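DNA photolyase (Agrobacterium tumefaciens, PDB 4U63) is a class III photolyase that uses light to repair cyclobutane pyrimidine dimers in DNA, carrying FAD and a methenyltetrahydrofolate antenna chromophore. Local coordinates at residues 371-376 with 404-409; 79-84 with 90-95; 236-241 with 276-281. All blocks are in the same frame, centred on the assembly; numbering follows the deposited sequence.

Contact 1 of 3, residues 371-376 with 404-409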
loop_
_atom_site.group_PDB
_atom_site.type_symbol
_atom_site.label_atom_id
_atom_site.label_comp_id
_atom_site.label_asym_id
_atom_site.label_seq_id
_atom_site.Cartn_x
_atom_site.Cartn_y
_atom_site.Cartn_z
ATOM N N PHE A 371 4.083 18.869 5.725
ATOM C CA PHE A 371 4.710 19.427 6.912
ATOM C C PHE A 371 6.203 19.063 6.999
ATOM O O PHE A 371 7.042 19.917 7.312
ATOM C CB PHE A 371 4.001 18.982 8.174
ATOM C CG PHE A 371 4.437 19.740 9.390
ATOM C CD1 PHE A 371 3.869 20.967 9.691
ATOM C CD2 PHE A 371 5.437 19.246 10.221
ATOM C CE1 PHE A 371 4.268 21.686 10.796
ATOM C CE2 PHE A 371 5.842 19.962 11.341
ATOM C CZ PHE A 371 5.257 21.184 11.629
ATOM N N LEU A 372 6.526 17.805 6.714
ATOM C CA LEU A 372 7.918 17.354 6.744
ATOM C C LEU A 372 8.792 18.070 5.715
ATOM O O LEU A 372 9.858 18.587 6.041
ATOM C CB LEU A 372 7.981 15.843 6.495
ATOM C CG LEU A 372 9.366 15.208 6.574
ATOM C CD1 LEU A 372 9.917 15.331 7.990
ATOM C CD2 LEU A 372 9.320 13.760 6.134
ATOM N N ILE A 373 8.308 18.107 4.477
ATOM C CA ILE A 373 9.071 18.624 3.329
ATOM C C ILE A 373 9.200 20.144 3.369
ATOM O O ILE A 373 10.279 20.696 3.103
ATOM C CB ILE A 373 8.383 18.198 2.004
ATOM C CG1 ILE A 373 8.423 16.670 1.865
ATOM C CG2 ILE A 373 9.029 18.862 0.783
ATOM C CD1 ILE A 373 7.401 16.113 0.905
ATOM N N LYS A 374 8.105 20.823 3.690
ATOM C CA LYS A 374 8.065 22.286 3.604
ATOM C C LYS A 374 8.274 22.972 4.935
ATOM O O LYS A 374 9.144 23.811 5.048
ATOM C CB LYS A 374 6.775 22.722 2.934
ATOM C CG LYS A 374 6.687 22.105 1.548
ATOM C CD LYS A 374 5.513 22.585 0.766
ATOM C CE LYS A 374 5.536 21.979 -0.622
ATOM N NZ LYS A 374 4.388 22.464 -1.405
ATOM N N HIS A 375 7.499 22.615 5.946
ATOM C CA HIS A 375 7.681 23.238 7.265
ATOM C C HIS A 375 8.980 22.856 7.950
ATOM O O HIS A 375 9.603 23.716 8.568
ATOM C CB HIS A 375 6.495 22.953 8.178
ATOM C CG HIS A 375 5.300 23.773 7.848
ATOM N ND1 HIS A 375 4.503 23.507 6.759
ATOM C CD2 HIS A 375 4.775 24.867 8.444
ATOM C CE1 HIS A 375 3.532 24.393 6.702
ATOM N NE2 HIS A 375 3.674 25.228 7.709
ATOM N N LEU A 376 9.398 21.592 7.842
ATOM C CA LEU A 376 10.674 21.165 8.453
ATOM C C LEU A 376 11.845 21.122 7.459
ATOM O O LEU A 376 12.990 20.981 7.864
ATOM C CB LEU A 376 10.513 19.813 9.152
ATOM C CG LEU A 376 9.340 19.727 10.130
ATOM C CD1 LEU A 376 9.284 18.352 10.781
ATOM C CD2 LEU A 376 9.437 20.816 11.194
ATOM N N GLN A 404 6.524 12.163 -4.025
ATOM C CA GLN A 404 7.032 13.047 -5.084
ATOM C C GLN A 404 6.040 14.154 -5.465
ATOM O O GLN A 404 6.448 15.296 -5.694
ATOM C CB GLN A 404 7.473 12.255 -6.318
ATOM C CG GLN A 404 8.721 11.415 -6.061
ATOM C CD GLN A 404 9.888 11.726 -7.001
ATOM O OE1 GLN A 404 10.096 12.864 -7.402
ATOM N NE2 GLN A 404 10.657 10.711 -7.326
ATOM N N TRP A 405 4.747 13.832 -5.516
ATOM C CA TRP A 405 3.726 14.857 -5.813
ATOM C C TRP A 405 3.678 15.919 -4.720
ATOM O O TRP A 405 3.634 17.107 -5.014
ATOM C CB TRP A 405 2.336 14.242 -6.012
ATOM C CG TRP A 405 2.179 13.494 -7.301
ATOM C CD1 TRP A 405 2.652 13.861 -8.543
ATOM C CD2 TRP A 405 1.488 12.261 -7.492
ATOM N NE1 TRP A 405 2.298 12.922 -9.478
ATOM C CE2 TRP A 405 1.584 11.932 -8.868
ATOM C CE3 TRP A 405 0.786 11.398 -6.642
ATOM C CZ2 TRP A 405 1.020 10.774 -9.395
ATOM C CZ3 TRP A 405 0.235 10.249 -7.174
ATOM C CH2 TRP A 405 0.348 9.950 -8.537
ATOM N N VAL A 406 3.712 15.492 -3.456
ATOM C CA VAL A 406 3.723 16.456 -2.353
ATOM C C VAL A 406 4.993 17.334 -2.412
ATOM O O VAL A 406 4.940 18.533 -2.126
ATOM C CB VAL A 406 3.587 15.774 -0.976
ATOM C CG1 VAL A 406 3.637 16.816 0.140
ATOM C CG2 VAL A 406 2.270 15.015 -0.890
ATOM N N ALA A 407 6.107 16.726 -2.812
ATOM C CA ALA A 407 7.411 17.409 -2.922
ATOM C C ALA A 407 7.533 18.372 -4.107
ATOM O O ALA A 407 8.498 19.134 -4.180
ATOM C CB ALA A 407 8.528 16.377 -2.984
ATOM N N GLY A 408 6.585 18.323 -5.044
ATOM C CA GLY A 408 6.564 19.248 -6.168
ATOM C C GLY A 408 7.083 18.716 -7.495
ATOM O O GLY A 408 7.251 19.500 -8.415
ATOM N N SER A 409 7.331 17.405 -7.602
ATOM C CA SER A 409 7.736 16.780 -8.895
ATOM C C SER A 409 6.551 16.069 -9.583
ATOM O O SER A 409 5.842 15.326 -8.947
ATOM C CB SER A 409 8.843 15.756 -8.695
ATOM O OG SER A 409 10.090 16.370 -8.444
HETATM O O HOH W 1 4.877 20.938 -3.651
HETATM O O HOH W 2 2.207 19.800 -1.453
#
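K374 and I373 of helix 362-375 meet V406 and A407 in the last turn of helix 398-407, a helix-helix contact in the all-helical FAD-binding part of the photolyase; the V406 side chain is about 5 Å from the bound FAD, which places the pair next to the cofactor. The lysine sets out beside this contact rather than into it. With chi1 at -59° CG lies beside the backbone N, and CB, CG and CD only carry the extended chain across. First contact comes at CE, 3.8 Å from V406 O. One atom further, NZ makes no direct bond to that carbonyl. A water that accepts from NZ at 2.8 Å donates in turn to V406 O, and a second water repeats the bridge with a weak bond to the lysine. NZ also donates to the carbonyls of R418 and F416, so a long cationic side chain suits a place where backbone oxygens gather. The helix of V406 stops just beyond, in a Schellman motif with G408 at positive phi. I373, backed by W380, leaves its helix toward the partner. The small side chain of A407 lets it come near: I373 CD1 lies 3.9 Å from V406 CG1 and 4.1 Å from A407 CB.

Contact 2 of 3, residues 79-84 with 90-95. With SO4 (sulfate ion), chain H.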
loop_
_atom_site.group_PDB
_atom_site.type_symbol
_atom_site.label_atom_id
_atom_site.label_comp_id
_atom_site.label_asym_id
_atom_site.label_seq_id
_atom_site.Cartn_x
_atom_site.Cartn_y
_atom_site.Cartn_z
ATOM N N ALA A 79 -0.588 -17.144 7.264
ATOM C CA ALA A 79 -1.383 -18.052 8.078
ATOM C C ALA A 79 -2.766 -18.268 7.457
ATOM O O ALA A 79 -3.240 -19.398 7.369
ATOM C CB ALA A 79 -1.516 -17.527 9.494
ATOM N N ALA A 80 -3.400 -17.188 7.009
ATOM C CA ALA A 80 -4.728 -17.297 6.390
ATOM C C ALA A 80 -4.686 -18.057 5.066
ATOM O O ALA A 80 -5.547 -18.897 4.810
ATOM C CB ALA A 80 -5.337 -15.924 6.190
ATOM N N LEU A 81 -3.688 -17.768 4.232
ATOM C CA LEU A 81 -3.557 -18.450 2.944
ATOM C C LEU A 81 -3.331 -19.952 3.148
ATOM O O LEU A 81 -3.950 -20.775 2.465
ATOM C CB LEU A 81 -2.419 -17.844 2.103
ATOM C CG LEU A 81 -2.199 -18.496 0.736
ATOM C CD1 LEU A 81 -3.431 -18.323 -0.141
ATOM C CD2 LEU A 81 -0.966 -17.911 0.062
ATOM N N SER A 82 -2.441 -20.296 4.081
ATOM C CA SER A 82 -2.176 -21.697 4.420
ATOM C C SER A 82 -3.465 -22.406 4.803
ATOM O O SER A 82 -3.732 -23.510 4.327
ATOM C CB SER A 82 -1.174 -21.817 5.569
ATOM O OG SER A 82 -1.058 -23.170 5.993
ATOM N N SER A 83 -4.259 -21.761 5.660
ATOM C CA SER A 83 -5.529 -22.332 6.103
ATOM C C SER A 83 -6.463 -22.546 4.911
ATOM O O SER A 83 -7.079 -23.601 4.791
ATOM C CB SER A 83 -6.188 -21.436 7.154
ATOM O OG SER A 83 -7.391 -22.008 7.621
ATOM N N SER A 84 -6.546 -21.553 4.018
ATOM C CA SER A 84 -7.434 -21.661 2.848
ATOM C C SER A 84 -6.976 -22.774 1.893
ATOM O O SER A 84 -7.800 -23.512 1.355
ATOM C CB SER A 84 -7.589 -20.311 2.121
ATOM O OG SER A 84 -6.438 -19.957 1.385
ATOM N N GLY A 90 -4.792 -28.777 -0.156
ATOM C CA GLY A 90 -3.393 -28.457 -0.408
ATOM C C GLY A 90 -2.638 -28.092 0.854
ATOM O O GLY A 90 -3.053 -28.398 1.963
ATOM N N ARG A 91 -1.512 -27.435 0.650
ATOM C CA ARG A 91 -0.681 -26.890 1.716
ATOM C C ARG A 91 0.087 -25.739 1.123
ATOM O O ARG A 91 0.138 -25.593 -0.100
ATOM C CB ARG A 91 0.341 -27.900 2.206
ATOM C CG ARG A 91 -0.210 -29.132 2.889
ATOM C CD ARG A 91 0.944 -29.878 3.526
ATOM N NE ARG A 91 0.556 -31.180 4.037
ATOM C CZ ARG A 91 1.393 -32.036 4.619
ATOM N NH1 ARG A 91 2.683 -31.730 4.767
ATOM N NH2 ARG A 91 0.941 -33.203 5.050
ATOM N N LEU A 92 0.697 -24.938 1.990
ATOM C CA LEU A 92 1.629 -23.909 1.568
ATOM C C LEU A 92 3.030 -24.268 2.055
ATOM O O LEU A 92 3.282 -24.306 3.251
ATOM C CB LEU A 92 1.222 -22.536 2.107
ATOM C CG LEU A 92 2.098 -21.348 1.694
ATOM C CD1 LEU A 92 2.074 -21.107 0.183
ATOM C CD2 LEU A 92 1.655 -20.088 2.412
ATOM N N VAL A 93 3.925 -24.541 1.118
ATOM C CA VAL A 93 5.336 -24.769 1.433
ATOM C C VAL A 93 6.015 -23.418 1.678
ATOM O O VAL A 93 5.917 -22.503 0.856
ATOM C CB VAL A 93 6.069 -25.503 0.296
ATOM C CG1 VAL A 93 7.550 -25.680 0.624
ATOM C CG2 VAL A 93 5.435 -26.858 0.028
ATOM N N LEU A 94 6.704 -23.305 2.808
ATOM C CA LEU A 94 7.470 -22.113 3.134
ATOM C C LEU A 94 8.947 -22.415 2.974
ATOM O O LEU A 94 9.420 -23.458 3.409
ATOM C CB LEU A 94 7.186 -21.675 4.565
ATOM C CG LEU A 94 5.738 -21.308 4.898
ATOM C CD1 LEU A 94 5.684 -20.812 6.332
ATOM C CD2 LEU A 94 5.157 -20.265 3.944
ATOM N N ALA A 95 9.667 -21.493 2.354
ATOM C CA ALA A 95 11.097 -21.650 2.116
ATOM C C ALA A 95 11.796 -20.297 2.137
ATOM O O ALA A 95 11.203 -19.282 1.778
ATOM C CB ALA A 95 11.324 -22.342 0.788
HETATM S S SO4 H . 3.747 -34.888 6.784
HETATM O O1 SO4 H . 2.525 -35.687 6.555
HETATM O O2 SO4 H . 4.774 -35.741 7.412
HETATM O O3 SO4 H . 4.249 -34.369 5.493
HETATM O O4 SO4 H . 3.435 -33.760 7.686
HETATM O O HOH W 3 0.053 -25.307 4.784
#
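L81 and S82 on helix 68-87 pack against L92, just ahead of strand 93-96, within the beta-alpha-beta unit formed by strand 53-59, this helix and the edge strand 93-96 of the parallel sheet. Along the helix L81 comes first. Its CG stands anti to the backbone N (chi1 180°), which swings the branched end inward until CD2 is 4.1 Å from L92 CD2, the two leucines crossing at about a right angle. L78 and L85 of the same helix and P55 of strand 53-59 also touch L92, so a bulky apolar residue suits this layer between helix and sheet. S82 follows, small enough to let L92 CB lie 4.2 Å from S82 CA. In the conformer described, a water links S82 OG to L92 N, but a second conformer makes this bridge uncertain. S84 turns back on its own helix, OG donating to L81 O at 2.8 Å and so using its hydroxyl proton there. R91 leaves its backbone away from the helix, runs extended from CG to NE and presents its guanidinium edge to a sulfate, probably from the crystallisation liquor, whose S lies in the guanidinium plane. NH1 donates to sulfate O3 at 3.2 Å (N-H...O 154°), while the bond from NH2 to O1 is weak.

Contact 3 of 3, residues 236-241 with 276-281. With SO4 (sulfate ion), chain I.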
loop_
_atom_site.group_PDB
_atom_site.type_symbol
_atom_site.label_atom_id
_atom_site.label_comp_id
_atom_site.label_asym_id
_atom_site.label_seq_id
_atom_site.Cartn_x
_atom_site.Cartn_y
_atom_site.Cartn_z
ATOM N N ASP A 236 -18.430 -4.917 3.028
ATOM C CA ASP A 236 -18.894 -3.891 3.941
ATOM C C ASP A 236 -18.903 -2.504 3.290
ATOM O O ASP A 236 -19.818 -1.711 3.520
ATOM C CB ASP A 236 -18.036 -3.871 5.204
ATOM C CG ASP A 236 -18.588 -2.926 6.253
ATOM O OD1 ASP A 236 -19.787 -3.049 6.613
ATOM O OD2 ASP A 236 -17.826 -2.064 6.711
ATOM N N PHE A 237 -17.890 -2.224 2.463
ATOM C CA PHE A 237 -17.819 -0.959 1.774
ATOM C C PHE A 237 -18.956 -0.812 0.756
ATOM O O PHE A 237 -19.622 0.228 0.707
ATOM C CB PHE A 237 -16.469 -0.784 1.076
ATOM C CG PHE A 237 -16.310 0.548 0.404
ATOM C CD1 PHE A 237 -16.248 1.712 1.163
ATOM C CD2 PHE A 237 -16.223 0.649 -0.989
ATOM C CE1 PHE A 237 -16.098 2.945 0.556
ATOM C CE2 PHE A 237 -16.089 1.887 -1.601
ATOM C CZ PHE A 237 -16.025 3.031 -0.829
ATOM N N ILE A 238 -19.194 -1.852 -0.037
ATOM C CA ILE A 238 -20.250 -1.792 -1.068
ATOM C C ILE A 238 -21.603 -1.576 -0.406
ATOM O O ILE A 238 -22.382 -0.713 -0.824
ATOM C CB ILE A 238 -20.269 -3.058 -1.959
ATOM C CG1 ILE A 238 -18.967 -3.172 -2.781
ATOM C CG2 ILE A 238 -21.490 -3.067 -2.894
ATOM C CD1 ILE A 238 -18.692 -2.046 -3.760
ATOM N N ASP A 239 -21.853 -2.347 0.653
ATOM C CA ASP A 239 -23.094 -2.255 1.416
ATOM C C ASP A 239 -23.102 -1.085 2.408
ATOM O O ASP A 239 -24.099 -0.867 3.096
ATOM C CB ASP A 239 -23.355 -3.559 2.218
ATOM C CG ASP A 239 -24.076 -4.642 1.406
ATOM O OD1 ASP A 239 -24.466 -4.414 0.247
ATOM O OD2 ASP A 239 -24.258 -5.747 1.954
ATOM N N GLY A 240 -21.992 -0.351 2.494
ATOM C CA GLY A 240 -21.847 0.718 3.453
ATOM C C GLY A 240 -21.347 2.013 2.864
ATOM O O GLY A 240 -22.057 2.672 2.091
ATOM N N ALA A 241 -20.102 2.349 3.217
ATOM C CA ALA A 241 -19.523 3.674 2.980
ATOM C C ALA A 241 -19.363 4.076 1.517
ATOM O O ALA A 241 -19.075 5.240 1.241
ATOM C CB ALA A 241 -18.187 3.802 3.708
ATOM N N HIS A 276 -15.443 -4.750 -10.372
ATOM C CA HIS A 276 -16.674 -5.480 -10.721
ATOM C C HIS A 276 -17.727 -5.389 -9.610
ATOM O O HIS A 276 -18.922 -5.367 -9.887
ATOM C CB HIS A 276 -16.343 -6.942 -11.044
ATOM C CG HIS A 276 -17.493 -7.716 -11.597
ATOM N ND1 HIS A 276 -18.320 -8.482 -10.805
ATOM C CD2 HIS A 276 -17.958 -7.848 -12.861
ATOM C CE1 HIS A 276 -19.244 -9.053 -11.557
ATOM N NE2 HIS A 276 -19.047 -8.682 -12.810
ATOM N N ALA A 277 -17.274 -5.305 -8.361
ATOM C CA ALA A 277 -18.180 -5.141 -7.220
ATOM C C ALA A 277 -18.945 -3.808 -7.227
ATOM O O ALA A 277 -19.940 -3.676 -6.516
ATOM C CB ALA A 277 -17.404 -5.282 -5.920
ATOM N N THR A 278 -18.476 -2.827 -8.009
ATOM C CA THR A 278 -19.154 -1.532 -8.139
ATOM C C THR A 278 -20.161 -1.499 -9.285
ATOM O O THR A 278 -20.818 -0.486 -9.494
ATOM C CB THR A 278 -18.157 -0.377 -8.341
ATOM O OG1 THR A 278 -17.537 -0.473 -9.631
ATOM C CG2 THR A 278 -17.128 -0.367 -7.238
ATOM N N LYS A 279 -20.273 -2.601 -10.018
ATOM C CA LYS A 279 -21.213 -2.701 -11.118
ATOM C C LYS A 279 -22.582 -3.104 -10.607
ATOM O O LYS A 279 -22.697 -3.808 -9.612
ATOM C CB LYS A 279 -20.728 -3.725 -12.148
ATOM C CG LYS A 279 -19.468 -3.301 -12.889
ATOM C CD LYS A 279 -18.989 -4.378 -13.856
ATOM C CE LYS A 279 -19.972 -4.648 -14.986
ATOM N NZ LYS A 279 -20.242 -3.428 -15.795
ATOM N N GLY A 280 -23.616 -2.635 -11.295
ATOM C CA GLY A 280 -24.988 -3.059 -11.043
ATOM C C GLY A 280 -25.612 -2.550 -9.762
ATOM O O GLY A 280 -26.463 -3.225 -9.185
ATOM N N LEU A 281 -25.213 -1.356 -9.325
ATOM C CA LEU A 281 -25.644 -0.815 -8.033
ATOM C C LEU A 281 -26.572 0.399 -8.134
ATOM O O LEU A 281 -26.867 1.034 -7.116
ATOM C CB LEU A 281 -24.408 -0.432 -7.205
ATOM C CG LEU A 281 -23.399 -1.539 -6.892
ATOM C CD1 LEU A 281 -22.245 -0.955 -6.103
ATOM C CD2 LEU A 281 -24.044 -2.683 -6.122
HETATM S S SO4 I . -21.984 -0.290 -14.496
HETATM O O1 SO4 I . -23.040 -0.857 -13.631
HETATM O O2 SO4 I . -21.560 -1.304 -15.479
HETATM O O3 SO4 I . -20.821 0.109 -13.683
HETATM O O4 SO4 I . -22.505 0.887 -15.216
#
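I238, at the C-terminal end of helix 227-238, packs against A277, T278 and L281 in the loop that follows helix 271-276, where a type I beta turn runs from H276 to K279. The apolar contacts come first, and all of them go through this one isoleucine. It leaves its helix toward the loop, and its two branches divide the work. CG1 and CD1 face A277, CG1 lying 4.1 Å from A277 CB, while CG2 is 3.9 Å from L281 CD1, the leucine crossing the isoleucine at about a right angle. A bend at chi2 (-62°) brings CD1 to 3.4 Å from A277 O, a close van der Waals approach to a carbonyl, and leaves it 4.2 Å from T278 CG2. Isoleucine suits this place: its short branch (CG2) meets L281 while its longer one (CG1, CD1) meets A277 and T278, and the small A277 lets it settle on the turn.

One backbone bond, from K279 N to H276 O at 3.1 Å, closes the turn. Sterics decide at G240, just past the helix: at its backbone angles a CB would collide with D236 O, so glycine is well suited there.

Polar bonds tie the loop to its surroundings. T278 uses its methyl for I238, and its OG1 bonds to W275 O, just before the segment, and to R294 NE of helix 287-309, a fitting division for a threonine. K279, bent along its chain, forms a salt bridge with E180. K279 NZ lies 2.5 Å from O2 of a sulfate, probably from the crystallisation liquor; this is too short to be taken at face value, so the bond is doubtful. R294 NH2 binds the same ion. The loop backbone supplies a further donor at G280, which takes positive phi: its N-H points almost straight at sulfate O1, 3.0 Å from N, at 171°.

In the fold
The three contacts are separate, their centres 30 to 41 Å apart. Contacts 1 and 2 are both buried but lie on opposite sides of the chain's centre: contact 1 joins two helices of the FAD-binding part, whereas contact 2 ties a helix to the sheet of the N-terminal alpha/beta part. Contact 3 is partly buried and sets a helix end against a loop. No two contacts share a helix or strand, and none has a direct hydrogen bond between its segments. Contact 1 adds a water-mediated lysine bridge to its methyl packing, contact 2 packs leucines and a small serine, and contact 3 gathers around one isoleucine. In contacts 2 and 3 the second segment also binds a sulfate, through R91 and through the K279-G280 region.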